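Long-range contacts in DUTPase (Staphylococcus phage 11, PDB 4GV8), which hydrolyses dUTP to dUMP and pyrophosphate as a trimeric jelly-roll dUTPase, and probably moonlights in a second role: residues B[4-9]-B[50-55]; B[73-78]-B[88-93]. All coordinates share one frame; numbering follows the deposited sequence.

Contact 1: B[4-9]-B[50-55]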
ATOM      1  N   THR B   4     -16.043  11.935 -19.293  1.00 67.18           N
ATOM      2  CA  THR B   4     -15.641  13.012 -18.363  1.00 64.19           C
ATOM      3  C   THR B   4     -15.821  12.623 -16.851  1.00 59.67           C
ATOM      4  O   THR B   4     -16.730  11.860 -16.473  1.00 54.66           O
ATOM      5  CB  THR B   4     -16.369  14.359 -18.668  1.00 69.03           C
ATOM      6  OG1 THR B   4     -17.750  14.256 -18.296  1.00 69.80           O
ATOM      7  CG2 THR B   4     -16.241  14.747 -20.148  1.00 62.94           C
ATOM      8  N   LEU B   5     -14.931  13.133 -16.007  1.00 56.60           N
ATOM      9  CA  LEU B   5     -15.075  13.008 -14.547  1.00 57.75           C
ATOM     10  C   LEU B   5     -15.394  14.383 -13.918  1.00 58.14           C
ATOM     11  O   LEU B   5     -14.646  15.354 -14.073  1.00 55.63           O
ATOM     12  CB  LEU B   5     -13.822  12.410 -13.936  1.00 55.11           C
ATOM     13  CG  LEU B   5     -13.763  12.288 -12.406  1.00 58.47           C
ATOM     14  CD1 LEU B   5     -14.852  11.367 -11.843  1.00 51.49           C
ATOM     15  CD2 LEU B   5     -12.349  11.841 -12.062  1.00 58.27           C
ATOM     16  N   GLN B   6     -16.535  14.464 -13.234  1.00 59.56           N
ATOM     17  CA  GLN B   6     -16.886  15.683 -12.508  1.00 59.45           C
ATOM     18  C   GLN B   6     -16.025  15.883 -11.276  1.00 56.19           C
ATOM     19  O   GLN B   6     -15.847  14.948 -10.463  1.00 56.74           O
ATOM     20  CB  GLN B   6     -18.344  15.649 -12.069  1.00 60.95           C
ATOM     21  CG  GLN B   6     -19.335  15.671 -13.216  1.00 64.73           C
ATOM     22  CD  GLN B   6     -20.748  15.657 -12.671  1.00 66.11           C
ATOM     23  OE1 GLN B   6     -21.389  16.697 -12.543  1.00 75.71           O
ATOM     24  NE2 GLN B   6     -21.213  14.487 -12.293  1.00 61.76           N
ATOM     25  N   VAL B   7     -15.520  17.106 -11.131  1.00 54.86           N
ATOM     26  CA  VAL B   7     -14.740  17.526  -9.976  1.00 53.46           C
ATOM     27  C   VAL B   7     -15.359  18.804  -9.389  1.00 57.10           C
ATOM     28  O   VAL B   7     -15.637  19.762 -10.112  1.00 54.91           O
ATOM     29  CB  VAL B   7     -13.261  17.792 -10.378  1.00 53.92           C
ATOM     30  CG1 VAL B   7     -12.427  18.182  -9.161  1.00 48.72           C
ATOM     31  CG2 VAL B   7     -12.663  16.595 -11.135  1.00 51.66           C
ATOM     32  N   ARG B   8     -15.572  18.818  -8.073  1.00 57.35           N
ATOM     33  CA  ARG B   8     -15.912  20.056  -7.337  1.00 59.87           C
ATOM     34  C   ARG B   8     -14.727  20.519  -6.509  1.00 58.07           C
ATOM     35  O   ARG B   8     -14.160  19.715  -5.775  1.00 58.62           O
ATOM     36  CB  ARG B   8     -17.105  19.840  -6.379  1.00 59.93           C
ATOM     37  CG  ARG B   8     -18.447  19.895  -7.055  1.00 66.75           C
ATOM     38  CD  ARG B   8     -19.620  19.607  -6.144  1.00 67.79           C
ATOM     39  NE  ARG B   8     -19.581  20.386  -4.916  1.00 62.49           N
ATOM     40  CZ  ARG B   8     -19.688  19.869  -3.692  1.00 65.42           C
ATOM     41  NH1 ARG B   8     -19.878  18.547  -3.473  1.00 72.67           N
ATOM     42  NH2 ARG B   8     -19.607  20.675  -2.669  1.00 60.44           N
ATOM     43  N   LEU B   9     -14.355  21.803  -6.635  1.00 53.75           N
ATOM     44  CA  LEU B   9     -13.402  22.438  -5.763  1.00 52.37           C
ATOM     45  C   LEU B   9     -14.199  22.996  -4.581  1.00 55.45           C
ATOM     46  O   LEU B   9     -15.227  23.647  -4.778  1.00 57.29           O
ATOM     47  CB  LEU B   9     -12.600  23.499  -6.532  1.00 53.24           C
ATOM     48  CG  LEU B   9     -11.838  23.046  -7.795  1.00 62.65           C
ATOM     49  CD1 LEU B   9     -10.966  24.189  -8.304  1.00 56.06           C
ATOM     50  CD2 LEU B   9     -10.958  21.804  -7.550  1.00 58.23           C
ATOM     51  N   ALA B  50     -13.808  17.348  -4.169  1.00 48.13           N
ATOM     52  CA  ALA B  50     -14.704  16.185  -4.320  1.00 47.27           C
ATOM     53  C   ALA B  50     -14.735  15.748  -5.816  1.00 49.08           C
ATOM     54  O   ALA B  50     -14.588  16.553  -6.738  1.00 50.30           O
ATOM     55  CB  ALA B  50     -16.111  16.474  -3.792  1.00 46.22           C
ATOM     56  N   VAL B  51     -14.861  14.442  -6.038  1.00 49.41           N
ATOM     57  CA  VAL B  51     -15.038  13.908  -7.390  1.00 49.13           C
ATOM     58  C   VAL B  51     -16.329  13.071  -7.348  1.00 49.73           C
ATOM     59  O   VAL B  51     -16.812  12.735  -6.258  1.00 55.58           O
ATOM     60  CB  VAL B  51     -13.795  13.081  -7.853  1.00 54.27           C
ATOM     61  CG1 VAL B  51     -12.534  13.966  -7.939  1.00 56.06           C
ATOM     62  CG2 VAL B  51     -13.579  11.876  -6.927  1.00 46.86           C
ATOM     63  N   SER B  52     -16.904  12.770  -8.512  1.00 54.09           N
ATOM     64  CA  SER B  52     -17.998  11.811  -8.638  1.00 53.33           C
ATOM     65  C   SER B  52     -17.561  10.681  -9.589  1.00 56.21           C
ATOM     66  O   SER B  52     -17.743  10.763 -10.816  1.00 55.29           O
ATOM     67  CB  SER B  52     -19.279  12.458  -9.165  1.00 60.22           C
ATOM     68  OG  SER B  52     -20.368  11.568  -9.040  1.00 53.48           O
ATOM     69  N   ILE B  53     -16.969   9.646  -9.004  1.00 53.33           N
ATOM     70  CA  ILE B  53     -16.563   8.441  -9.735  1.00 49.61           C
ATOM     71  C   ILE B  53     -17.839   7.664 -10.058  1.00 52.42           C
ATOM     72  O   ILE B  53     -18.717   7.438  -9.183  1.00 46.87           O
ATOM     73  CB  ILE B  53     -15.573   7.585  -8.893  1.00 49.80           C
ATOM     74  CG1 ILE B  53     -14.275   8.405  -8.667  1.00 52.92           C
ATOM     75  CG2 ILE B  53     -15.243   6.211  -9.541  1.00 50.05           C
ATOM     76  CD1 ILE B  53     -13.416   7.900  -7.533  1.00 43.63           C
ATOM     77  N   PRO B  54     -17.982   7.270 -11.324  1.00 53.25           N
ATOM     78  CA  PRO B  54     -19.182   6.496 -11.602  1.00 53.97           C
ATOM     79  C   PRO B  54     -19.113   5.067 -11.016  1.00 57.34           C
ATOM     80  O   PRO B  54     -18.015   4.516 -10.779  1.00 49.24           O
ATOM     81  CB  PRO B  54     -19.233   6.455 -13.136  1.00 55.81           C
ATOM     82  CG  PRO B  54     -18.217   7.434 -13.602  1.00 58.05           C
ATOM     83  CD  PRO B  54     -17.190   7.515 -12.539  1.00 55.12           C
ATOM     84  N   GLU B  55     -20.297   4.493 -10.824  1.00 52.47           N
ATOM     85  CA  GLU B  55     -20.441   3.125 -10.413  1.00 58.48           C
ATOM     86  C   GLU B  55     -19.673   2.209 -11.392  1.00 55.54           C
ATOM     87  O   GLU B  55     -19.621   2.462 -12.596  1.00 52.74           O
ATOM     88  CB  GLU B  55     -21.932   2.763 -10.310  1.00 61.96           C
ATOM     89  CG  GLU B  55     -22.145   1.482  -9.495  1.00 75.08           C
ATOM     90  CD  GLU B  55     -23.597   1.015  -9.390  1.00 76.97           C
ATOM     91  OE1 GLU B  55     -24.526   1.768  -9.827  1.00 64.65           O
ATOM     92  OE2 GLU B  55     -23.771  -0.119  -8.859  1.00 70.88           O
TER
HETATM   93  O   HOH W   1     -18.547  12.329 -12.601  1.00 52.19           O

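Contact 2: B[73-78]-B[88-93]. With DUP (2'-deoxyuridine 5'-alpha,beta-imido-triphosphate), chain J.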
ATOM      1  N   LEU B  73       7.336  10.354   4.533  1.00 38.42           N
ATOM      2  CA  LEU B  73       5.900  10.559   4.426  1.00 37.68           C
ATOM      3  C   LEU B  73       5.264   9.391   3.701  1.00 36.96           C
ATOM      4  O   LEU B  73       5.502   9.197   2.502  1.00 38.90           O
ATOM      5  CB  LEU B  73       5.616  11.852   3.716  1.00 39.75           C
ATOM      6  CG  LEU B  73       6.053  13.145   4.408  1.00 40.59           C
ATOM      7  CD1 LEU B  73       5.759  14.285   3.439  1.00 35.97           C
ATOM      8  CD2 LEU B  73       5.380  13.365   5.778  1.00 37.14           C
ATOM      9  N   VAL B  74       4.497   8.600   4.463  1.00 39.26           N
ATOM     10  CA  VAL B  74       3.866   7.352   4.011  1.00 36.48           C
ATOM     11  C   VAL B  74       2.372   7.660   3.902  1.00 36.40           C
ATOM     12  O   VAL B  74       1.703   7.999   4.881  1.00 39.53           O
ATOM     13  CB  VAL B  74       4.085   6.149   4.993  1.00 40.12           C
ATOM     14  CG1 VAL B  74       3.396   4.858   4.503  1.00 33.91           C
ATOM     15  CG2 VAL B  74       5.573   5.879   5.263  1.00 35.10           C
ATOM     16  N   ILE B  75       1.848   7.508   2.690  1.00 37.52           N
ATOM     17  CA  ILE B  75       0.462   7.605   2.412  1.00 36.83           C
ATOM     18  C   ILE B  75      -0.129   6.194   2.257  1.00 38.87           C
ATOM     19  O   ILE B  75       0.329   5.411   1.396  1.00 37.91           O
ATOM     20  CB  ILE B  75       0.176   8.456   1.121  1.00 37.01           C
ATOM     21  CG1 ILE B  75       0.687   9.913   1.329  1.00 38.54           C
ATOM     22  CG2 ILE B  75      -1.311   8.339   0.691  1.00 30.60           C
ATOM     23  CD1 ILE B  75       0.788  10.755   0.062  1.00 38.47           C
ATOM     24  N   GLU B  76      -1.174   5.923   3.050  1.00 38.55           N
ATOM     25  CA  GLU B  76      -1.975   4.723   2.897  1.00 40.84           C
ATOM     26  C   GLU B  76      -2.952   4.995   1.764  1.00 41.11           C
ATOM     27  O   GLU B  76      -3.802   5.908   1.831  1.00 42.79           O
ATOM     28  CB  GLU B  76      -2.727   4.380   4.174  1.00 39.55           C
ATOM     29  CG  GLU B  76      -3.640   3.161   3.970  1.00 41.56           C
ATOM     30  CD  GLU B  76      -2.872   1.832   3.896  1.00 44.69           C
ATOM     31  OE1 GLU B  76      -3.524   0.782   3.808  1.00 45.52           O
ATOM     32  OE2 GLU B  76      -1.618   1.813   3.937  1.00 41.92           O
ATOM     33  N   THR B  77      -2.820   4.222   0.712  1.00 39.95           N
ATOM     34  CA  THR B  77      -3.741   4.263  -0.441  1.00 39.76           C
ATOM     35  C   THR B  77      -5.216   4.160   0.010  1.00 42.49           C
ATOM     36  O   THR B  77      -5.627   3.253   0.745  1.00 42.19           O
ATOM     37  CB  THR B  77      -3.335   3.171  -1.486  1.00 38.87           C
ATOM     38  OG1 THR B  77      -2.009   3.477  -1.995  1.00 43.59           O
ATOM     39  CG2 THR B  77      -4.303   3.056  -2.660  1.00 40.59           C
ATOM     40  N   GLY B  78      -5.964   5.161  -0.408  1.00 38.99           N
ATOM     41  CA  GLY B  78      -7.376   5.278  -0.128  1.00 43.25           C
ATOM     42  C   GLY B  78      -8.176   4.747  -1.271  1.00 40.46           C
ATOM     43  O   GLY B  78      -7.905   5.037  -2.439  1.00 41.83           O
ATOM     44  N   LEU B  88     -11.837  14.610  -0.355  1.00 44.16           N
ATOM     45  CA  LEU B  88     -10.852  13.557  -0.459  1.00 47.31           C
ATOM     46  C   LEU B  88      -9.774  13.928   0.561  1.00 50.35           C
ATOM     47  O   LEU B  88      -9.167  15.032   0.499  1.00 47.54           O
ATOM     48  CB  LEU B  88     -10.297  13.471  -1.889  1.00 44.96           C
ATOM     49  CG  LEU B  88     -11.182  13.039  -3.110  1.00 45.61           C
ATOM     50  CD1 LEU B  88     -10.299  12.918  -4.375  1.00 43.25           C
ATOM     51  CD2 LEU B  88     -11.953  11.761  -2.810  1.00 40.09           C
ATOM     52  N   GLY B  89      -9.592  13.029   1.534  1.00 47.53           N
ATOM     53  CA  GLY B  89      -8.515  13.145   2.508  1.00 43.26           C
ATOM     54  C   GLY B  89      -7.331  12.198   2.216  1.00 46.67           C
ATOM     55  O   GLY B  89      -7.515  10.992   1.925  1.00 43.42           O
ATOM     56  N   ILE B  90      -6.113  12.765   2.292  1.00 44.17           N
ATOM     57  CA  ILE B  90      -4.856  12.031   2.156  1.00 42.74           C
ATOM     58  C   ILE B  90      -4.347  11.528   3.549  1.00 42.34           C
ATOM     59  O   ILE B  90      -3.959  12.321   4.422  1.00 42.56           O
ATOM     60  CB  ILE B  90      -3.779  12.908   1.482  1.00 39.79           C
ATOM     61  CG1 ILE B  90      -4.163  13.246   0.012  1.00 43.60           C
ATOM     62  CG2 ILE B  90      -2.410  12.204   1.505  1.00 41.52           C
ATOM     63  CD1 ILE B  90      -3.358  14.376  -0.655  1.00 37.82           C
ATOM     64  N   ASN B  91      -4.381  10.207   3.705  1.00 39.59           N
ATOM     65  CA  ASN B  91      -4.091   9.459   4.920  1.00 40.94           C
ATOM     66  C   ASN B  91      -2.573   9.235   5.049  1.00 38.32           C
ATOM     67  O   ASN B  91      -2.027   8.326   4.418  1.00 40.82           O
ATOM     68  CB  ASN B  91      -4.841   8.121   4.800  1.00 45.74           C
ATOM     69  CG  ASN B  91      -4.943   7.332   6.105  1.00 44.17           C
ATOM     70  OD1 ASN B  91      -4.367   7.688   7.142  1.00 44.31           O
ATOM     71  ND2 ASN B  91      -5.696   6.221   6.044  1.00 45.96           N
ATOM     72  N   ILE B  92      -1.924  10.052   5.891  1.00 38.18           N
ATOM     73  CA  ILE B  92      -0.447  10.226   5.967  1.00 38.59           C
ATOM     74  C   ILE B  92       0.090   9.970   7.371  1.00 37.67           C
ATOM     75  O   ILE B  92      -0.641  10.115   8.341  1.00 42.16           O
ATOM     76  CB  ILE B  92      -0.031  11.597   5.392  1.00 43.16           C
ATOM     77  CG1 ILE B  92       1.342  11.532   4.741  1.00 43.58           C
ATOM     78  CG2 ILE B  92      -0.129  12.762   6.391  1.00 41.73           C
ATOM     79  CD1 ILE B  92       1.543  12.692   3.802  1.00 39.88           C
ATOM     80  N   LYS B  93       1.328   9.455   7.439  1.00 37.39           N
ATOM     81  CA  LYS B  93       2.127   9.294   8.634  1.00 36.31           C
ATOM     82  C   LYS B  93       3.558   9.767   8.295  1.00 37.81           C
ATOM     83  O   LYS B  93       4.080   9.493   7.198  1.00 37.30           O
ATOM     84  CB  LYS B  93       2.189   7.826   9.068  1.00 36.61           C
ATOM     85  CG  LYS B  93       3.118   7.613  10.255  1.00 35.16           C
ATOM     86  CD  LYS B  93       3.002   6.228  10.826  1.00 36.84           C
ATOM     87  CE  LYS B  93       3.899   6.065  12.042  1.00 37.71           C
ATOM     88  NZ  LYS B  93       4.089   4.670  12.531  1.00 34.46           N
TER
HETATM   89  O4  DUP J 201      -7.514   7.639   2.040  1.00 41.64           O
HETATM   90  C4  DUP J 201      -8.855   7.837   1.934  1.00 43.88           C
HETATM   91  C5  DUP J 201      -9.745   6.779   1.997  1.00 40.66           C
HETATM   92  C6  DUP J 201     -11.072   7.002   1.864  1.00 40.58           C
HETATM   93  N3  DUP J 201      -9.363   9.052   1.671  1.00 40.94           N
HETATM   94  C2  DUP J 201     -10.698   9.268   1.611  1.00 44.92           C
HETATM   95  O2  DUP J 201     -11.114  10.528   1.453  1.00 40.32           O
HETATM   96  N1  DUP J 201     -11.572   8.246   1.702  1.00 47.31           N
HETATM   97  C1' DUP J 201     -13.023   8.439   1.593  1.00 42.49           C
HETATM   98  C2' DUP J 201     -13.549   7.977   0.231  1.00 41.98           C
HETATM   99  C3' DUP J 201     -14.228   6.641   0.529  1.00 41.42           C
HETATM  100  O3' DUP J 201     -15.258   6.357  -0.415  1.00 42.77           O
HETATM  101  O4' DUP J 201     -13.728   7.637   2.588  1.00 43.97           O
HETATM  102  C4' DUP J 201     -14.700   6.758   1.979  1.00 42.51           C
HETATM  103  C5' DUP J 201     -14.807   5.421   2.711  1.00 44.30           C
HETATM  104  O5' DUP J 201     -13.608   4.610   2.606  1.00 44.86           O
HETATM  105  PA  DUP J 201     -13.436   3.341   3.548  1.00 44.76           P
HETATM  106  O1A DUP J 201     -14.582   2.440   3.185  1.00 48.40           O
HETATM  107  O2A DUP J 201     -11.953   2.951   3.225  1.00 46.72           O
HETATM  108  N3A DUP J 201     -13.515   3.830   5.177  1.00 42.57           N
HETATM  109  PB  DUP J 201     -14.491   3.047   6.334  1.00 46.05           P
HETATM  110  O1B DUP J 201     -14.904   1.672   5.821  1.00 50.30           O
HETATM  111  O2B DUP J 201     -13.694   3.101   7.644  1.00 51.11           O
HETATM  112  O3B DUP J 201     -15.777   4.096   6.379  1.00 54.36           O
HETATM  113  PG  DUP J 201     -17.294   3.826   5.844  1.00 54.73           P
HETATM  114  O2G DUP J 201     -17.991   3.230   7.036  1.00 52.64           O
HETATM  115  O1G DUP J 201     -17.205   2.888   4.632  1.00 53.57           O
HETATM  116  O3G DUP J 201     -17.783   5.177   5.372  1.00 61.16           O
HETATM  117  O   HOH W   2      -4.947   8.494   1.406  1.00 34.85           O
HETATM  118  O   HOH W   3      -6.239   5.470   3.332  1.00 40.57           O

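Contact 1: B[4-9]-B[50-55]
A50 O receives the N-H of R8 at 2.8 Å (R8 N to A50 O) and also faces the CA-H of V7, whose CA lies 3.4 Å from it. A50 N donates in return to R8 O at 2.9 Å. Together these two bonds define R8 and A50 as an antiparallel hydrogen-bonded pair, with V7 and V51 as the neighbouring non-hydrogen-bonded pair. The axes of strands 4-9 and 50-52 are accordingly 4.7 Å apart and run at 160°. Further along, S52 N still reaches Q6 O at 3.1 Å. On the other side of that pair a water accepts the N-H of Q6; its link to S52 O is implausibly short, so a water bridge here is doubtful.

V7 and V51 point the same way, side by side, with V7 CG2 4.1 Å from V51 CG1. M16 and P17 add to the cover over V7. L5 reaches across by one branch: CG stands anti to its N (chi1 176°), and CD1 lies tight against the S52 carbonyl, 3.1 Å from S52 O, with CG1 of I53 a more distant apolar neighbour.

The two strands form a small antiparallel sheet of the jelly-roll. Residues T4 to V7 pair in parallel with a strand of the second subunit, so this sheet continues over the trimer interface, and Q6 OE1 accepts a hydrogen bond from E154 N of that subunit.

On the face holding A50, a bend at chi3 (50°) brings the R8 guanidinium near the A50 methyl at an oblique angle, NH1 of R8 lying 4.3 Å from A50 CB. F153 of the second subunit packs against R8, while S52 OG is hydrogen-bonded to NE2 of H85.

Contact 2: B[73-78]-B[88-93]
V74 and K93 form an antiparallel hydrogen-bonded pair in the hairpin of strands 73-80 and 89-94: V74 N meets K93 O at 2.9 Å in an almost straight bond (177°), and the short strand axes run at 142°. E76 N to N91 O, also 2.9 Å, is the last direct backbone bond before the strands part.

I75 slants across both I90 and I92. Its CD1 lies 3.8 Å from I90 CG2 and its CG1 equally near I92 CD1, and L134 backs all three isoleucines. N91 takes a different course: CG extends anti to the backbone N (chi1 -166°), laying the amide beside E76 CB, with ND2 4.0 Å away.

Two waters occupy the opening. One accepts the N-H of N91 and donates to E76 O and to DUP O4, 2.8 Å from that oxygen; the other accepts from N91 ND2 and likewise lies between E76 O and O4. G89 grips the uracil directly, its N donating to O2 and its O accepting from N3 (N3 to O, 2.7 Å), while G78 CA closes in on O4.

This base-pair-like hairpin recognition is familiar in trimeric dUTPases. Because the first water accepts the N-H of N91, its protons go to E76 O and O4; it probably acts as a donor, so the pocket matches uracil and should disfavour cytosine, which has an amine there and lacks the N3 proton.

Contact 1 closes before contact 2 opens along the chain, and their centres lie 20 Å apart. They belong to different sheets: strands 4-9 and 49-52 form one that is two-stranded within the chain, whereas 73-78 and 88-93 are neighbours in the large sheet. The centre of contact 2 is about 4 Å, and that of contact 1 about 17 Å, from the centre of the chain. The two meet where V51 CG2 packs on L88 CD1 at 4.3 Å, and L88 also makes a backbone hydrogen bond with V49. Both touch the second subunit. Contact 1 thus extends a sheet between chains, while contact 2 holds the uracil of a nucleotide that the second and third subunits also bind.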